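Local coordinates for thioredoxin domain-containing protein (PDB 3U5R), which is of uncharacterized function but belongs to the AhpC/TSA family of thioredoxin-fold proteins and so probably has antioxidant or oxidoreductase activity, at residues L62-I67 with A94-N99. Residues are numbered along the deposited sequence; the frame is centred on the assembly and turned at random.
Sequences LLVAFI and AVVAIN
I98 and V64 make the tight middle of this contact between two neighbouring parallel strands: CD1 of I98 reaches obliquely over to the neighbouring strand, to CG1 of V64, 3.7 Å away, while CG2 of V64 lies 3.6 Å from CG1 of V96, the two valines side by side and pointing the same way. V96 puts that methyl between its backbone N and carbonyl carbon (chi1 47°), which swings it toward the other strand and to within 3.3 Å of the carbonyl O of L63. F66 lies alongside I98 on the same face, its CE1 4.0 Å from CG2 and its ring set obliquely to that methyl. With an alanine at F66, the CG2 and CD1 methyls of I98 would probably lose their aromatic neighbour and a gap would open beside A136. The same helix, 134-139, covers V64 with Y139 and I98 with V135. Beneath the side chains, five backbone hydrogen bonds run alternately from L63, V96, A65, I98 and I67; the one from V96 N to L63 O is 2.7 Å long and nearly straight at 169°. These are inner strands of the thioredoxin-fold sheet, linked by a right-handed crossover through helix 78-88, with strand 127-129 flanking 93-99 and strand 146-150 flanking 61-66. On the face of L63, V95, A65 and A97 the two strands touch each other less: CB of L63 and CG2 of V95 stay 4.2 Å apart, and L63 and A65 pack on F147. At the C-terminal end CD1 of I67 comes over the CB of A97 at 3.9 Å, and the ND2 of N99 is hydrogen-bonded to E109 and Y127, its OD1 to K129. Packing is thinner at the opposite end, where partly exposed A94 meets CD1 of L62 with its CB, 3.8 Å off.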
ATOM      1  N   LEU A  62       6.522   2.727  -8.383  1.00 12.72           N
ATOM      2  CA  LEU A  62       5.727   3.364  -7.346  1.00 11.29           C
ATOM      3  C   LEU A  62       4.747   2.354  -6.777  1.00 11.96           C
ATOM      4  O   LEU A  62       3.930   1.744  -7.533  1.00 11.31           O
ATOM      5  CB  LEU A  62       4.981   4.622  -7.864  1.00 12.39           C
ATOM      6  CG  LEU A  62       3.843   5.095  -6.930  1.00 16.26           C
ATOM      7  CD1 LEU A  62       4.479   5.847  -5.724  1.00 12.54           C
ATOM      8  CD2 LEU A  62       2.857   6.053  -7.641  1.00 11.62           C
ATOM      9  N   LEU A  63       4.849   2.124  -5.456  1.00  8.86           N
ATOM     10  CA  LEU A  63       3.914   1.269  -4.768  1.00 11.72           C
ATOM     11  C   LEU A  63       2.885   2.131  -3.999  1.00 11.99           C
ATOM     12  O   LEU A  63       3.286   2.982  -3.175  1.00 12.22           O
ATOM     13  CB  LEU A  63       4.642   0.323  -3.810  1.00 20.00           C
ATOM     14  CG  LEU A  63       3.758  -0.594  -2.960  1.00 20.00           C
ATOM     15  CD1 LEU A  63       2.966  -1.545  -3.844  1.00 20.00           C
ATOM     16  CD2 LEU A  63       4.594  -1.364  -1.950  1.00 20.00           C
ATOM     17  N   VAL A  64       1.581   1.888  -4.215  1.00 11.90           N
ATOM     18  CA  VAL A  64       0.552   2.561  -3.467  1.00 11.46           C
ATOM     19  C   VAL A  64      -0.078   1.463  -2.628  1.00 13.45           C
ATOM     20  O   VAL A  64      -0.549   0.445  -3.184  1.00 13.39           O
ATOM     21  CB  VAL A  64      -0.504   3.204  -4.361  1.00 13.92           C
ATOM     22  CG1 VAL A  64      -1.610   3.898  -3.471  1.00 13.36           C
ATOM     23  CG2 VAL A  64       0.147   4.227  -5.308  1.00 10.73           C
ATOM     24  N   ALA A  65      -0.098   1.638  -1.291  1.00 12.11           N
ATOM     25  CA  ALA A  65      -0.505   0.556  -0.400  1.00 12.49           C
ATOM     26  C   ALA A  65      -1.563   1.017   0.506  1.00 11.72           C
ATOM     27  O   ALA A  65      -1.348   2.001   1.262  1.00 14.64           O
ATOM     28  CB  ALA A  65       0.780   0.067   0.459  1.00 13.88           C
ATOM     29  N   PHE A  66      -2.741   0.407   0.450  1.00 11.18           N
ATOM     30  CA  PHE A  66      -3.803   0.788   1.388  1.00 11.98           C
ATOM     31  C   PHE A  66      -3.684  -0.087   2.630  1.00 14.86           C
ATOM     32  O   PHE A  66      -3.826  -1.301   2.558  1.00 14.59           O
ATOM     33  CB  PHE A  66      -5.196   0.640   0.742  1.00 11.72           C
ATOM     34  CG  PHE A  66      -5.399   1.601  -0.380  1.00 11.27           C
ATOM     35  CD1 PHE A  66      -6.063   2.801  -0.174  1.00 12.56           C
ATOM     36  CD2 PHE A  66      -4.826   1.351  -1.609  1.00 11.98           C
ATOM     37  CE1 PHE A  66      -6.199   3.724  -1.198  1.00 13.86           C
ATOM     38  CE2 PHE A  66      -4.950   2.287  -2.667  1.00 13.78           C
ATOM     39  CZ  PHE A  66      -5.655   3.449  -2.458  1.00 13.35           C
ATOM     40  N   ILE A  67      -3.392   0.527   3.769  1.00 15.18           N
ATOM     41  CA  ILE A  67      -3.189  -0.240   4.976  1.00 14.87           C
ATOM     42  C   ILE A  67      -4.055   0.322   6.129  1.00 15.90           C
ATOM     43  O   ILE A  67      -4.928   1.149   5.908  1.00 14.35           O
ATOM     44  CB  ILE A  67      -1.676  -0.298   5.346  1.00 15.73           C
ATOM     45  CG1 ILE A  67      -1.093   1.101   5.569  1.00 16.14           C
ATOM     46  CG2 ILE A  67      -0.898  -0.960   4.274  1.00 13.03           C
ATOM     47  CD1 ILE A  67       0.315   0.986   6.140  1.00 11.67           C
ATOM     48  N   ALA A  94       9.449   4.243  -4.994  1.00 13.95           N
ATOM     49  CA  ALA A  94       8.718   5.090  -4.083  1.00 15.09           C
ATOM     50  C   ALA A  94       7.581   4.281  -3.479  1.00 14.44           C
ATOM     51  O   ALA A  94       6.898   3.547  -4.195  1.00 12.97           O
ATOM     52  CB  ALA A  94       8.151   6.315  -4.816  1.00 13.41           C
ATOM     53  N   VAL A  95       7.362   4.406  -2.175  1.00 13.75           N
ATOM     54  CA  VAL A  95       6.219   3.761  -1.517  1.00 12.82           C
ATOM     55  C   VAL A  95       5.347   4.803  -0.937  1.00 15.24           C
ATOM     56  O   VAL A  95       5.815   5.748  -0.264  1.00 15.37           O
ATOM     57  CB  VAL A  95       6.645   2.769  -0.377  1.00 15.34           C
ATOM     58  CG1 VAL A  95       5.428   2.225   0.394  1.00 12.78           C
ATOM     59  CG2 VAL A  95       7.496   1.585  -0.949  1.00 14.48           C
ATOM     60  N   VAL A  96       4.034   4.694  -1.183  1.00 15.93           N
ATOM     61  CA  VAL A  96       3.094   5.595  -0.491  1.00 16.28           C
ATOM     62  C   VAL A  96       2.079   4.740   0.149  1.00 15.54           C
ATOM     63  O   VAL A  96       1.413   3.970  -0.585  1.00 15.49           O
ATOM     64  CB  VAL A  96       2.422   6.600  -1.445  1.00 20.00           C
ATOM     65  CG1 VAL A  96       1.900   5.889  -2.684  1.00 20.00           C
ATOM     66  CG2 VAL A  96       1.300   7.342  -0.734  1.00 20.00           C
ATOM     67  N   ALA A  97       1.874   4.905   1.464  1.00 13.93           N
ATOM     68  CA  ALA A  97       0.815   4.202   2.153  1.00 13.20           C
ATOM     69  C   ALA A  97      -0.357   5.082   2.480  1.00 11.92           C
ATOM     70  O   ALA A  97      -0.159   6.236   2.798  1.00 10.26           O
ATOM     71  CB  ALA A  97       1.366   3.561   3.476  1.00 14.37           C
ATOM     72  N   ILE A  98      -1.572   4.535   2.487  1.00 11.44           N
ATOM     73  CA  ILE A  98      -2.778   5.345   2.639  1.00 12.79           C
ATOM     74  C   ILE A  98      -3.727   4.616   3.618  1.00 14.27           C
ATOM     75  O   ILE A  98      -3.956   3.422   3.488  1.00 14.89           O
ATOM     76  CB  ILE A  98      -3.518   5.553   1.279  1.00 12.69           C
ATOM     77  CG1 ILE A  98      -2.627   6.362   0.319  1.00 13.64           C
ATOM     78  CG2 ILE A  98      -4.878   6.300   1.509  1.00 12.29           C
ATOM     79  CD1 ILE A  98      -3.141   6.337  -1.165  1.00 14.61           C
ATOM     80  N   ASN A  99      -4.235   5.329   4.590  1.00 11.93           N
ATOM     81  CA  ASN A  99      -5.192   4.744   5.508  1.00 14.51           C
ATOM     82  C   ASN A  99      -6.519   5.393   5.134  1.00 15.41           C
ATOM     83  O   ASN A  99      -6.702   6.615   5.393  1.00 15.40           O
ATOM     84  CB  ASN A  99      -4.797   5.108   6.945  1.00 13.03           C
ATOM     85  CG  ASN A  99      -5.678   4.471   7.947  1.00 15.44           C
ATOM     86  OD1 ASN A  99      -6.928   4.484   7.816  1.00 17.22           O
ATOM     87  ND2 ASN A  99      -5.055   3.848   8.955  1.00 13.89           N
TER